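Local coordinates for protein ribosomal RNA methyltransferase, putative (PDB 2PLW) that binds S-adenosylmethionine and probably transfers its methyl group to the 2'-OH of a uridine in ribosomal RNA, at residues Tyr47-Met59 and Pro63-Asp75. Sequence-based numbering, arbitrary orientation.
With SAM (S-adenosylmethionine), chain C.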
loop_
_atom_site.group_PDB
_atom_site.type_symbol
_atom_site.label_atom_id
_atom_site.label_comp_id
_atom_site.label_asym_id
_atom_site.label_seq_id
_atom_site.Cartn_x
_atom_site.Cartn_y
_atom_site.Cartn_z
ATOM N N TYR A 47 5.665 20.234 2.633
ATOM C CA TYR A 47 6.552 19.549 1.707
ATOM C C TYR A 47 5.915 19.459 0.332
ATOM O O TYR A 47 4.687 19.516 0.176
ATOM C CB TYR A 47 6.827 18.115 2.177
ATOM C CG TYR A 47 7.522 17.953 3.510
ATOM C CD1 TYR A 47 7.465 16.741 4.186
ATOM C CD2 TYR A 47 8.251 18.996 4.081
ATOM C CE1 TYR A 47 8.110 16.567 5.413
ATOM C CE2 TYR A 47 8.896 18.839 5.303
ATOM C CZ TYR A 47 8.824 17.622 5.959
ATOM O OH TYR A 47 9.466 17.466 7.166
ATOM N N LYS A 48 6.760 19.293 -0.670
ATOM C CA LYS A 48 6.264 19.017 -2.006
ATOM C C LYS A 48 6.098 17.495 -2.073
ATOM O O LYS A 48 7.047 16.761 -1.770
ATOM C CB LYS A 48 7.288 19.506 -3.021
ATOM C CG LYS A 48 7.057 18.994 -4.410
ATOM C CD LYS A 48 8.090 19.534 -5.377
ATOM C CE LYS A 48 7.878 18.906 -6.760
ATOM N NZ LYS A 48 8.349 17.476 -6.726
ATOM N N ASN A 49 4.901 17.033 -2.455
ATOM C CA ASN A 49 4.630 15.599 -2.616
ATOM C C ASN A 49 3.536 15.430 -3.647
ATOM O O ASN A 49 2.869 16.401 -3.980
ATOM C CB ASN A 49 4.119 14.997 -1.292
ATOM C CG ASN A 49 5.178 14.966 -0.192
ATOM O OD1 ASN A 49 5.225 15.872 0.649
ATOM N ND2 ASN A 49 6.019 13.919 -0.175
ATOM N N LYS A 50 3.360 14.209 -4.160
ATOM C CA LYS A 50 2.124 13.814 -4.838
ATOM C C LYS A 50 1.549 12.685 -4.002
ATOM O O LYS A 50 2.255 11.725 -3.691
ATOM C CB LYS A 50 2.386 13.269 -6.233
ATOM C CG LYS A 50 2.412 14.288 -7.323
ATOM C CD LYS A 50 2.739 13.630 -8.665
ATOM C CE LYS A 50 2.616 14.647 -9.807
ATOM N NZ LYS A 50 3.315 15.953 -9.578
ATOM N N ILE A 51 0.294 12.832 -3.612
ATOM C CA ILE A 51 -0.410 11.818 -2.832
ATOM C C ILE A 51 -1.531 11.230 -3.702
ATOM O O ILE A 51 -2.385 11.964 -4.191
ATOM C CB ILE A 51 -0.961 12.418 -1.525
ATOM C CG1 ILE A 51 0.178 13.074 -0.734
ATOM C CG2 ILE A 51 -1.612 11.343 -0.667
ATOM C CD1 ILE A 51 -0.323 14.110 0.238
ATOM N N ILE A 52 -1.495 9.914 -3.902
ATOM C CA ILE A 52 -2.475 9.207 -4.744
ATOM C C ILE A 52 -3.158 8.128 -3.901
ATOM O O ILE A 52 -2.504 7.388 -3.181
ATOM C CB ILE A 52 -1.816 8.557 -6.003
ATOM C CG1 ILE A 52 -0.964 9.580 -6.771
ATOM C CG2 ILE A 52 -2.894 7.941 -6.909
ATOM C CD1 ILE A 52 0.104 8.957 -7.623
ATOM N N GLY A 53 -4.478 8.042 -4.023
ATOM C CA GLY A 53 -5.258 7.020 -3.325
ATOM C C GLY A 53 -5.927 6.133 -4.339
ATOM O O GLY A 53 -6.476 6.636 -5.336
ATOM N N ILE A 54 -5.949 4.830 -4.062
ATOM C CA ILE A 54 -6.668 3.901 -4.937
ATOM C C ILE A 54 -7.612 3.092 -4.074
ATOM O O ILE A 54 -7.195 2.572 -3.053
ATOM C CB ILE A 54 -5.720 2.940 -5.685
ATOM C CG1 ILE A 54 -4.958 3.699 -6.778
ATOM C CG2 ILE A 54 -6.572 1.835 -6.421
ATOM C CD1 ILE A 54 -3.904 2.852 -7.483
ATOM N N ASP A 55 -8.873 2.970 -4.476
ATOM C CA ASP A 55 -9.766 1.993 -3.820
ATOM C C ASP A 55 -10.816 1.555 -4.809
ATOM O O ASP A 55 -11.145 2.302 -5.718
ATOM C CB ASP A 55 -10.459 2.627 -2.606
ATOM C CG ASP A 55 -10.995 1.621 -1.633
ATOM O OD1 ASP A 55 -11.957 0.888 -1.952
ATOM O OD2 ASP A 55 -10.473 1.572 -0.510
ATOM N N LYS A 56 -11.349 0.348 -4.625
ATOM C CA LYS A 56 -12.475 -0.088 -5.471
ATOM C C LYS A 56 -13.746 0.719 -5.146
ATOM O O LYS A 56 -14.602 0.872 -5.999
ATOM C CB LYS A 56 -12.701 -1.604 -5.382
ATOM C CG LYS A 56 -13.036 -2.111 -4.006
ATOM C CD LYS A 56 -12.771 -3.630 -3.831
ATOM C CE LYS A 56 -13.714 -4.470 -4.679
ATOM N NZ LYS A 56 -13.615 -5.908 -4.287
ATOM N N LYS A 57 -13.828 1.243 -3.925
ATOM C CA LYS A 57 -14.925 2.126 -3.497
ATOM C C LYS A 57 -14.586 3.605 -3.728
ATOM O O LYS A 57 -13.463 4.052 -3.464
ATOM C CB LYS A 57 -15.228 1.930 -2.015
ATOM C CG LYS A 57 -15.844 0.589 -1.638
ATOM C CD LYS A 57 -16.291 0.612 -0.157
ATOM C CE LYS A 57 -15.206 -0.031 0.735
ATOM N NZ LYS A 57 -15.166 0.403 2.180
ATOM N N ILE A 58 -15.576 4.365 -4.171
ATOM C CA ILE A 58 -15.370 5.775 -4.473
ATOM C C ILE A 58 -15.225 6.572 -3.190
ATOM O O ILE A 58 -16.093 6.519 -2.309
ATOM C CB ILE A 58 -16.494 6.356 -5.377
ATOM C CG1 ILE A 58 -16.414 5.724 -6.766
ATOM C CG2 ILE A 58 -16.280 7.863 -5.584
ATOM C CD1 ILE A 58 -17.702 5.748 -7.534
ATOM N N MET A 59 -14.113 7.297 -3.080
ATOM C CA MET A 59 -13.827 8.058 -1.886
ATOM C C MET A 59 -14.307 9.486 -2.136
ATOM O O MET A 59 -14.214 9.984 -3.256
ATOM C CB MET A 59 -12.318 8.015 -1.642
ATOM C CG MET A 59 -11.810 8.950 -0.594
ATOM S SD MET A 59 -10.033 8.798 -0.359
ATOM C CE MET A 59 -9.417 9.936 -1.605
ATOM N N PRO A 63 -8.930 17.628 -0.846
ATOM C CA PRO A 63 -8.104 18.579 -1.577
ATOM C C PRO A 63 -6.635 18.132 -1.600
ATOM O O PRO A 63 -6.105 17.670 -0.581
ATOM C CB PRO A 63 -8.264 19.885 -0.786
ATOM C CG PRO A 63 -9.609 19.767 -0.085
ATOM C CD PRO A 63 -9.738 18.268 0.213
ATOM N N ASN A 64 -6.025 18.252 -2.778
ATOM C CA ASN A 64 -4.609 17.930 -3.001
ATOM C C ASN A 64 -4.252 16.454 -2.922
ATOM O O ASN A 64 -3.093 16.101 -2.700
ATOM C CB ASN A 64 -3.724 18.774 -2.072
ATOM C CG ASN A 64 -4.012 20.270 -2.215
ATOM O OD1 ASN A 64 -4.279 20.958 -1.224
ATOM N ND2 ASN A 64 -4.014 20.766 -3.458
ATOM N N VAL A 65 -5.260 15.607 -3.097
ATOM C CA VAL A 65 -5.057 14.176 -3.226
ATOM C C VAL A 65 -5.672 13.714 -4.533
ATOM O O VAL A 65 -6.817 14.096 -4.848
ATOM C CB VAL A 65 -5.717 13.429 -2.060
ATOM C CG1 VAL A 65 -5.597 11.879 -2.266
ATOM C CG2 VAL A 65 -5.078 13.887 -0.711
ATOM N N TYR A 66 -4.931 12.893 -5.279
ATOM C CA TYR A 66 -5.453 12.318 -6.523
ATOM C C TYR A 66 -6.115 11.012 -6.142
ATOM O O TYR A 66 -5.508 10.198 -5.443
ATOM C CB TYR A 66 -4.335 12.000 -7.499
ATOM C CG TYR A 66 -3.507 13.173 -7.945
ATOM C CD1 TYR A 66 -3.856 13.899 -9.074
ATOM C CD2 TYR A 66 -2.348 13.537 -7.254
ATOM C CE1 TYR A 66 -3.075 14.970 -9.504
ATOM C CE2 TYR A 66 -1.577 14.627 -7.674
ATOM C CZ TYR A 66 -1.946 15.330 -8.800
ATOM O OH TYR A 66 -1.199 16.412 -9.231
ATOM N N PHE A 67 -7.349 10.795 -6.578
ATOM C CA PHE A 67 -7.987 9.525 -6.306
ATOM C C PHE A 67 -8.183 8.751 -7.614
ATOM O O PHE A 67 -8.468 9.341 -8.672
ATOM C CB PHE A 67 -9.331 9.716 -5.581
ATOM C CG PHE A 67 -10.123 8.441 -5.455
ATOM C CD1 PHE A 67 -9.700 7.440 -4.593
ATOM C CD2 PHE A 67 -11.280 8.254 -6.198
ATOM C CE1 PHE A 67 -10.434 6.267 -4.470
ATOM C CE2 PHE A 67 -12.027 7.074 -6.089
ATOM C CZ PHE A 67 -11.589 6.078 -5.245
ATOM N N ILE A 68 -8.023 7.434 -7.525
ATOM C CA ILE A 68 -8.261 6.546 -8.665
ATOM C C ILE A 68 -9.158 5.427 -8.187
ATOM O O ILE A 68 -8.798 4.678 -7.282
ATOM C CB ILE A 68 -6.938 5.974 -9.249
ATOM C CG1 ILE A 68 -6.092 7.110 -9.848
ATOM C CG2 ILE A 68 -7.251 4.842 -10.256
ATOM C CD1 ILE A 68 -4.644 6.688 -10.214
ATOM N N GLN A 69 -10.342 5.312 -8.788
ATOM C CA GLN A 69 -11.160 4.168 -8.455
ATOM C C GLN A 69 -10.662 2.947 -9.233
ATOM O O GLN A 69 -10.494 2.983 -10.461
ATOM C CB GLN A 69 -12.650 4.403 -8.716
ATOM C CG GLN A 69 -13.465 3.253 -8.174
ATOM C CD GLN A 69 -14.941 3.320 -8.550
ATOM O OE1 GLN A 69 -15.313 4.000 -9.495
ATOM N NE2 GLN A 69 -15.781 2.602 -7.799
ATOM N N GLY A 70 -10.413 1.869 -8.516
ATOM C CA GLY A 70 -9.958 0.635 -9.155
ATOM C C GLY A 70 -9.630 -0.470 -8.187
ATOM O O GLY A 70 -9.256 -0.223 -7.050
ATOM N N GLU A 71 -9.802 -1.707 -8.633
ATOM C CA GLU A 71 -9.456 -2.832 -7.803
ATOM C C GLU A 71 -8.088 -3.366 -8.249
ATOM O O GLU A 71 -7.944 -3.868 -9.365
ATOM C CB GLU A 71 -10.538 -3.917 -7.911
ATOM C CG GLU A 71 -10.189 -5.194 -7.156
ATOM C CD GLU A 71 -11.317 -6.217 -7.191
ATOM O OE1 GLU A 71 -12.291 -6.018 -7.947
ATOM O OE2 GLU A 71 -11.217 -7.217 -6.468
ATOM N N ILE A 72 -7.074 -3.231 -7.395
ATOM C CA ILE A 72 -5.765 -3.758 -7.760
ATOM C C ILE A 72 -5.866 -5.280 -7.919
ATOM O O ILE A 72 -6.519 -5.949 -7.124
ATOM C CB ILE A 72 -4.673 -3.334 -6.739
ATOM C CG1 ILE A 72 -4.567 -1.811 -6.731
ATOM C CG2 ILE A 72 -3.354 -4.022 -7.060
ATOM C CD1 ILE A 72 -4.075 -1.168 -8.047
ATOM N N GLY A 73 -5.271 -5.810 -8.976
ATOM C CA GLY A 73 -5.446 -7.223 -9.301
ATOM C C GLY A 73 -6.519 -7.436 -10.354
ATOM O O GLY A 73 -6.693 -8.551 -10.838
ATOM N N LYS A 74 -7.241 -6.373 -10.706
ATOM C CA LYS A 74 -8.303 -6.435 -11.722
ATOM C C LYS A 74 -8.270 -5.268 -12.721
ATOM O O LYS A 74 -8.176 -5.465 -13.941
ATOM C CB LYS A 74 -9.674 -6.506 -11.034
ATOM C CG LYS A 74 -10.875 -6.462 -11.971
ATOM C CD LYS A 74 -12.151 -6.136 -11.230
ATOM C CE LYS A 74 -13.360 -6.133 -12.159
ATOM N NZ LYS A 74 -13.187 -5.234 -13.352
ATOM N N ASP A 75 -8.364 -4.049 -12.189
ATOM C CA ASP A 75 -8.389 -2.814 -12.985
ATOM C C ASP A 75 -7.018 -2.248 -13.355
ATOM O O ASP A 75 -6.923 -1.236 -14.033
ATOM C CB ASP A 75 -9.210 -1.757 -12.250
ATOM C CG ASP A 75 -10.631 -2.212 -11.997
ATOM O OD1 ASP A 75 -11.273 -2.692 -12.971
ATOM O OD2 ASP A 75 -11.104 -2.091 -10.845
HETATM N N SAM C . -6.683 3.002 5.173
HETATM C CA SAM C . -8.105 3.434 4.953
HETATM C C SAM C . -8.415 4.745 5.677
HETATM O O SAM C . -7.648 5.134 6.558
HETATM O OXT SAM C . -9.392 5.450 5.395
HETATM C CB SAM C . -9.051 2.317 5.414
HETATM C CG SAM C . -8.939 1.154 4.429
HETATM S SD SAM C . -10.250 -0.078 4.544
HETATM C CE SAM C . -9.779 -0.817 6.116
HETATM C "C5'" SAM C . -9.708 -1.337 3.358
HETATM C "C4'" SAM C . -10.046 -0.919 1.927
HETATM O "O4'" SAM C . -9.386 -1.821 1.035
HETATM C "C3'" SAM C . -11.550 -0.957 1.556
HETATM O "O3'" SAM C . -12.050 0.343 1.327
HETATM C "C2'" SAM C . -11.601 -1.811 0.281
HETATM O "O2'" SAM C . -12.485 -1.368 -0.743
HETATM C "C1'" SAM C . -10.153 -1.782 -0.171
HETATM N N9 SAM C . -9.733 -2.872 -1.054
HETATM C C8 SAM C . -9.824 -4.234 -0.851
HETATM N N7 SAM C . -9.273 -4.864 -1.910
HETATM C C5 SAM C . -8.830 -3.915 -2.776
HETATM C C6 SAM C . -8.182 -3.973 -4.011
HETATM N N6 SAM C . -7.879 -5.134 -4.574
HETATM N N1 SAM C . -7.840 -2.816 -4.663
HETATM C C2 SAM C . -8.124 -1.576 -4.119
HETATM N N3 SAM C . -8.753 -1.512 -2.890
HETATM C C4 SAM C . -9.111 -2.661 -2.247
HETATM O O HOH W 1 0.986 17.188 -8.045
HETATM O O HOH W 2 -0.898 15.315 -4.175
#
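Ile52 to Asp55 pair in parallel with Tyr66 to Gln69, the two strands inclined by 21°. The hydrogen bond from Tyr66 N to Ile51 O (2.9 Å) opens the ladder, and that from Gly70 N to Asp55 O closes it. Ile52, Ile54 and Ile68 share one face of the sheet. There CG1 of Ile54 lies beside CB of Ile68 (3.9 Å), and helix 93-102 packs on Ile68. On the other face stands the Phe67 ring, with CG anti to the backbone N (chi1 172°). This torsion turns the ring toward segment 47-59, against Lys57 to Met59 of the loop after the strand. CB of Met59 sits above one ring face, 4.0 Å from the centroid, as a CH-pi contact, and Met59 SD approaches obliquely. Strand 66-69 is an outermost strand of the Rossmann-like sheet of the FtsJ-like methyltransferase domain, and its neighbour 49-55 ends in the acidic residue that holds the ribose. Asp55 OD1 accepts a hydrogen bond from O2' of SAM (2.6 Å) and OD2 one from O3'. OD1 also accepts from Lys57 N (2.7 Å), an Asx turn that ties the loop to the carboxylate. Gln69 extends its chain so that NE2 reaches Lys56 O (2.8 Å), which lies nearly in the Gln69 amide plane. CG1 of Ile58 packs against that amide. Lys56 NZ and Glu71 OE2 form a long, weak salt bridge. Ile72 reads the adenine with its backbone: N donates to SAM N1 (2.9 Å), and O accepts from N6.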